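Probable fumarate reductase Ifc3 (Shewanella frigidimarina, PDB 1QO8) catalyses in vitro the essentially one-way reduction of fumarate to succinate, using one FAD and four covalently bound c-type hemes per subunit. Local coordinates at residues D151-S163 against T329-V341. Sequence-based numbering, arbitrary orientation.
Sequences DKAPFSGGNSMIS and TSSNNITATGDGV. With FAD (flavin-adenine dinucleotide), chain G.
Asn159 and Asn333 join the two loops in the buried middle of this contact. Asn159 OD1 accepts from the backbone N of Asn333, with the donor nearly in line with the C=O bond. The same amide gives ND2 to Asn332 OD1 in a weak bond, the two amide planes standing 78° apart. Asn332 ND2 has its own acceptor in the carbonyl of His499. Asn333 sends its side chain back. With CG anti to the backbone N (chi1 -167°), ND2 meets Gly158 O at 3.0 Å. That bond is nearly straight at the hydrogen, but the donor stands above the carbonyl plane.

Lys152 makes the second link. Its extended chain lies over one face of the adenine, and CE comes 3.3 Å from FAD N7A. NZ forms a salt bridge with Asp339 OD2 (3.1 Å), which it meets from above the carboxylate plane, and a weak bond with Thr337 OG1. OD2 also accepts from FAD N6A at 2.9 Å, while OD1 takes Thr337 OG1 and a salt bridge from Arg272. The two cations probably favour an ionised Asp339. An alanine in place of Lys152 would probably leave Asp339 OD2 without its lysine charge and uncover part of the adenine. Between the two links, Thr335 CG2 packs on Ala153 CB at 3.7 Å.

FAD takes several polar groups of 151-163. Both ribose hydroxyls donate to the Asp151 carboxylate, O3B to OD2 at 2.6 Å. OD1 also accepts Ala153 N, an Asx turn, and OD2 Ala129 N. The backbone N atoms of Asn159 and Ser160 bind phosphate oxygens O2A and O1A. An acidic residue just after strand 147-150 holding the ribose is characteristic of Rossmann-type FAD-binding domains, and here 329-341 lines one side through Thr335 and Asp339.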
loop_
_atom_site.group_PDB
_atom_site.type_symbol
_atom_site.label_atom_id
_atom_site.label_comp_id
_atom_site.label_asym_id
_atom_site.label_seq_id
_atom_site.Cartn_x
_atom_site.Cartn_y
_atom_site.Cartn_z
ATOM N N ASP A 151 25.066 7.396 6.368
ATOM C CA ASP A 151 24.631 6.276 5.520
ATOM C C ASP A 151 24.753 5.038 6.366
ATOM O O ASP A 151 25.782 4.930 7.010
ATOM C CB ASP A 151 25.489 6.142 4.234
ATOM C CG ASP A 151 24.864 5.126 3.274
ATOM O OD1 ASP A 151 24.896 3.930 3.533
ATOM O OD2 ASP A 151 24.347 5.621 2.230
ATOM N N LYS A 152 23.821 4.070 6.305
ATOM C CA LYS A 152 23.961 2.902 7.179
ATOM C C LYS A 152 24.969 1.884 6.669
ATOM O O LYS A 152 25.183 0.890 7.394
ATOM C CB LYS A 152 22.592 2.222 7.358
ATOM C CG LYS A 152 22.125 1.606 5.969
ATOM C CD LYS A 152 20.765 0.917 6.156
ATOM C CE LYS A 152 20.106 0.587 4.715
ATOM N NZ LYS A 152 19.063 -0.469 5.090
ATOM N N ALA A 153 25.374 2.029 5.411
ATOM C CA ALA A 153 26.207 0.969 4.815
ATOM C C ALA A 153 27.706 1.243 5.103
ATOM O O ALA A 153 28.072 2.376 5.458
ATOM C CB ALA A 153 25.998 1.009 3.288
ATOM N N PRO A 154 28.532 0.273 4.789
ATOM C CA PRO A 154 29.973 0.292 4.934
ATOM C C PRO A 154 30.691 1.377 4.114
ATOM O O PRO A 154 31.766 1.884 4.329
ATOM C CB PRO A 154 30.411 -1.080 4.449
ATOM C CG PRO A 154 29.208 -1.943 4.350
ATOM C CD PRO A 154 27.991 -1.141 4.675
ATOM N N PHE A 155 30.045 1.759 3.002
ATOM C CA PHE A 155 30.657 2.647 2.039
ATOM C C PHE A 155 29.409 3.300 1.487
ATOM O O PHE A 155 28.311 2.813 1.462
ATOM C CB PHE A 155 31.459 2.145 0.868
ATOM C CG PHE A 155 30.990 0.867 0.250
ATOM C CD1 PHE A 155 31.343 -0.345 0.819
ATOM C CD2 PHE A 155 30.155 0.887 -0.851
ATOM C CE1 PHE A 155 30.971 -1.551 0.292
ATOM C CE2 PHE A 155 29.743 -0.340 -1.405
ATOM C CZ PHE A 155 30.170 -1.524 -0.850
ATOM N N SER A 156 29.589 4.455 0.902
ATOM C CA SER A 156 28.454 5.042 0.280
ATOM C C SER A 156 28.241 4.702 -1.225
ATOM O O SER A 156 29.085 4.061 -1.867
ATOM C CB SER A 156 28.586 6.527 0.346
ATOM O OG SER A 156 29.709 6.869 -0.454
ATOM N N GLY A 157 27.039 5.112 -1.664
ATOM C CA GLY A 157 26.653 4.898 -3.060
ATOM C C GLY A 157 25.359 4.120 -3.354
ATOM O O GLY A 157 24.785 4.398 -4.428
ATOM N N GLY A 158 24.922 3.144 -2.525
ATOM C CA GLY A 158 23.616 2.548 -2.662
ATOM C C GLY A 158 23.452 1.878 -4.087
ATOM O O GLY A 158 24.341 1.160 -4.578
ATOM N N ASN A 159 22.230 1.969 -4.638
ATOM C CA ASN A 159 21.968 1.449 -5.976
ATOM C C ASN A 159 22.606 2.364 -7.024
ATOM O O ASN A 159 22.916 1.880 -8.123
ATOM C CB ASN A 159 20.458 1.293 -6.282
ATOM C CG ASN A 159 19.895 0.018 -5.670
ATOM O OD1 ASN A 159 20.558 -0.991 -5.595
ATOM N ND2 ASN A 159 18.623 0.012 -5.189
ATOM N N SER A 160 22.649 3.668 -6.755
ATOM C CA SER A 160 23.120 4.649 -7.673
ATOM C C SER A 160 24.499 4.290 -8.239
ATOM O O SER A 160 24.627 4.389 -9.466
ATOM C CB SER A 160 23.308 6.077 -7.096
ATOM O OG SER A 160 22.038 6.559 -6.636
ATOM N N MET A 161 25.381 3.658 -7.465
ATOM C CA MET A 161 26.740 3.444 -7.873
ATOM C C MET A 161 26.853 2.234 -8.775
ATOM O O MET A 161 27.930 1.922 -9.259
ATOM C CB MET A 161 27.617 3.217 -6.583
ATOM C CG MET A 161 27.427 1.890 -5.922
ATOM S SD MET A 161 28.000 1.658 -4.238
ATOM C CE MET A 161 29.815 1.752 -4.528
ATOM N N ILE A 162 25.797 1.393 -8.852
ATOM C CA ILE A 162 25.882 0.224 -9.731
ATOM C C ILE A 162 25.049 0.439 -10.975
ATOM O O ILE A 162 24.790 -0.526 -11.650
ATOM C CB ILE A 162 25.472 -1.086 -9.076
ATOM C CG1 ILE A 162 24.049 -0.911 -8.511
ATOM C CG2 ILE A 162 26.560 -1.482 -8.046
ATOM C CD1 ILE A 162 23.598 -2.246 -7.910
ATOM N N SER A 163 24.545 1.636 -11.117
ATOM C CA SER A 163 23.762 2.090 -12.252
ATOM C C SER A 163 24.695 2.189 -13.483
ATOM O O SER A 163 25.839 2.546 -13.519
ATOM C CB SER A 163 22.993 3.374 -12.021
ATOM O OG SER A 163 23.777 4.528 -12.071
ATOM N N THR A 329 14.297 -12.593 -7.473
ATOM C CA THR A 329 15.488 -12.060 -6.893
ATOM C C THR A 329 15.452 -10.513 -6.915
ATOM O O THR A 329 14.373 -9.950 -6.976
ATOM C CB THR A 329 16.766 -12.317 -7.762
ATOM O OG1 THR A 329 16.587 -13.091 -8.916
ATOM C CG2 THR A 329 17.874 -12.574 -6.829
ATOM N N SER A 330 16.618 -9.844 -7.081
ATOM C CA SER A 330 16.529 -8.386 -7.220
ATOM C C SER A 330 17.865 -8.056 -7.827
ATOM O O SER A 330 18.802 -8.808 -7.511
ATOM C CB SER A 330 16.468 -7.691 -5.778
ATOM O OG SER A 330 16.634 -6.253 -6.147
ATOM N N SER A 331 18.042 -6.995 -8.546
ATOM C CA SER A 331 19.352 -6.613 -8.971
ATOM C C SER A 331 19.980 -5.613 -7.970
ATOM O O SER A 331 20.924 -4.995 -8.370
ATOM C CB SER A 331 19.032 -5.855 -10.270
ATOM O OG SER A 331 18.156 -4.854 -9.728
ATOM N N ASN A 332 19.282 -5.211 -6.902
ATOM C CA ASN A 332 19.658 -4.090 -6.069
ATOM C C ASN A 332 20.880 -4.318 -5.198
ATOM O O ASN A 332 21.114 -5.423 -4.748
ATOM C CB ASN A 332 18.523 -3.746 -5.059
ATOM C CG ASN A 332 17.360 -3.096 -5.826
ATOM O OD1 ASN A 332 16.693 -2.266 -5.235
ATOM N ND2 ASN A 332 17.265 -3.352 -7.143
ATOM N N ASN A 333 21.481 -3.208 -4.748
ATOM C CA ASN A 333 22.356 -3.375 -3.552
ATOM C C ASN A 333 21.510 -3.738 -2.335
ATOM O O ASN A 333 20.290 -3.412 -2.233
ATOM C CB ASN A 333 23.014 -2.009 -3.376
ATOM C CG ASN A 333 24.181 -2.010 -2.406
ATOM O OD1 ASN A 333 24.340 -3.021 -1.667
ATOM N ND2 ASN A 333 24.971 -0.971 -2.594
ATOM N N ILE A 334 22.067 -4.421 -1.334
ATOM C CA ILE A 334 21.441 -4.855 -0.125
ATOM C C ILE A 334 21.069 -3.686 0.828
ATOM O O ILE A 334 20.215 -3.884 1.681
ATOM C CB ILE A 334 22.329 -5.846 0.674
ATOM C CG1 ILE A 334 23.646 -5.132 1.030
ATOM C CG2 ILE A 334 22.556 -7.102 -0.210
ATOM C CD1 ILE A 334 24.505 -5.929 1.992
ATOM N N THR A 335 21.340 -2.451 0.515
ATOM C CA THR A 335 20.921 -1.270 1.226
ATOM C C THR A 335 19.467 -0.879 1.002
ATOM O O THR A 335 18.909 -0.103 1.809
ATOM C CB THR A 335 21.785 -0.059 0.769
ATOM O OG1 THR A 335 21.595 0.042 -0.635
ATOM C CG2 THR A 335 23.245 -0.263 1.131
ATOM N N ALA A 336 18.743 -1.549 0.034
ATOM C CA ALA A 336 17.505 -0.940 -0.448
ATOM C C ALA A 336 16.325 -1.622 0.265
ATOM O O ALA A 336 15.508 -2.304 -0.358
ATOM C CB ALA A 336 17.284 -1.015 -1.985
ATOM N N THR A 337 16.175 -1.275 1.568
ATOM C CA THR A 337 15.267 -1.955 2.438
ATOM C C THR A 337 14.062 -1.111 2.860
ATOM O O THR A 337 13.361 -1.593 3.770
ATOM C CB THR A 337 15.899 -2.693 3.604
ATOM O OG1 THR A 337 16.534 -1.767 4.490
ATOM C CG2 THR A 337 16.869 -3.799 3.033
ATOM N N GLY A 338 13.852 0.008 2.180
ATOM C CA GLY A 338 12.574 0.732 2.336
ATOM C C GLY A 338 12.529 1.541 3.671
ATOM O O GLY A 338 11.433 2.014 4.026
ATOM N N ASP A 339 13.697 1.781 4.316
ATOM C CA ASP A 339 13.657 2.324 5.667
ATOM C C ASP A 339 12.971 3.681 5.644
ATOM O O ASP A 339 12.296 4.110 6.601
ATOM C CB ASP A 339 15.081 2.521 6.217
ATOM C CG ASP A 339 15.846 1.287 6.511
ATOM O OD1 ASP A 339 15.263 0.183 6.583
ATOM O OD2 ASP A 339 17.085 1.340 6.741
ATOM N N GLY A 340 13.329 4.473 4.658
ATOM C CA GLY A 340 12.859 5.851 4.512
ATOM C C GLY A 340 11.344 5.946 4.409
ATOM O O GLY A 340 10.667 6.744 5.096
ATOM N N VAL A 341 10.746 5.065 3.603
ATOM C CA VAL A 341 9.325 4.830 3.584
ATOM C C VAL A 341 8.768 4.332 4.909
ATOM O O VAL A 341 7.674 4.811 5.252
ATOM C CB VAL A 341 8.930 3.796 2.465
ATOM C CG1 VAL A 341 7.579 3.148 2.715
ATOM C CG2 VAL A 341 8.944 4.491 1.065
HETATM P PA FAD G . 20.321 4.856 -3.518
HETATM O O1A FAD G . 21.401 5.127 -4.519
HETATM O O2A FAD G . 19.936 3.588 -3.234
HETATM O O5B FAD G . 21.059 5.190 -2.172
HETATM C C5B FAD G . 20.361 5.266 -0.862
HETATM C C4B FAD G . 21.483 5.392 0.286
HETATM O O4B FAD G . 20.666 5.463 1.555
HETATM C C3B FAD G . 22.276 4.054 0.453
HETATM O O3B FAD G . 23.622 4.052 0.284
HETATM C C2B FAD G . 21.621 3.345 1.695
HETATM O O2B FAD G . 22.521 2.517 2.472
HETATM C C1B FAD G . 21.320 4.542 2.516
HETATM N N9A FAD G . 20.254 4.315 3.501
HETATM C C8A FAD G . 19.120 3.553 3.375
HETATM N N7A FAD G . 18.448 3.476 4.491
HETATM C C5A FAD G . 19.164 4.228 5.417
HETATM C C6A FAD G . 18.999 4.468 6.848
HETATM N N6A FAD G . 18.008 4.003 7.558
HETATM N N1A FAD G . 19.930 5.294 7.387
HETATM C C2A FAD G . 21.039 5.741 6.705
HETATM N N3A FAD G . 21.277 5.549 5.388
HETATM C C4A FAD G . 20.316 4.766 4.829
HETATM N N1 FAD G . 18.129 4.288 -13.262
HETATM C C2 FAD G . 18.394 5.121 -14.232
HETATM O O2 FAD G . 17.828 6.128 -14.505
HETATM N N3 FAD G . 19.473 4.914 -15.144
HETATM C C4 FAD G . 20.232 3.769 -14.920
HETATM O O4 FAD G . 21.124 3.503 -15.674
HETATM C C4X FAD G . 19.871 2.825 -13.865
HETATM N N5 FAD G . 20.573 1.692 -13.705
HETATM C C5X FAD G . 20.303 0.846 -12.683
HETATM C C6 FAD G . 21.086 -0.310 -12.563
HETATM C C7 FAD G . 20.843 -1.185 -11.532
HETATM C C7M FAD G . 21.634 -2.438 -11.333
HETATM C C8 FAD G . 19.810 -0.857 -10.582
HETATM C C8M FAD G . 19.583 -1.767 -9.413
HETATM C C9 FAD G . 19.063 0.289 -10.679
HETATM C C9A FAD G . 19.277 1.170 -11.713
HETATM N N10 FAD G . 18.554 2.358 -11.937
HETATM C C10 FAD G . 18.813 3.179 -12.967
HETATM C "C1'" FAD G . 17.752 2.957 -10.823
HETATM C "C2'" FAD G . 18.554 4.130 -10.166
HETATM O "O2'" FAD G . 19.911 3.571 -10.147
HETATM C "C3'" FAD G . 18.127 4.135 -8.677
HETATM O "O3'" FAD G . 16.717 4.362 -8.556
HETATM C "C4'" FAD G . 18.623 5.494 -8.078
HETATM O "O4'" FAD G . 20.078 5.367 -8.103
HETATM C "C5'" FAD G . 18.178 5.484 -6.572
HETATM O "O5'" FAD G . 19.040 6.629 -5.949
HETATM P P FAD G . 18.847 7.101 -4.495
HETATM O O1P FAD G . 19.836 8.233 -4.335
HETATM O O2P FAD G . 17.474 7.320 -4.397
HETATM O O3P FAD G . 19.103 5.905 -3.719
#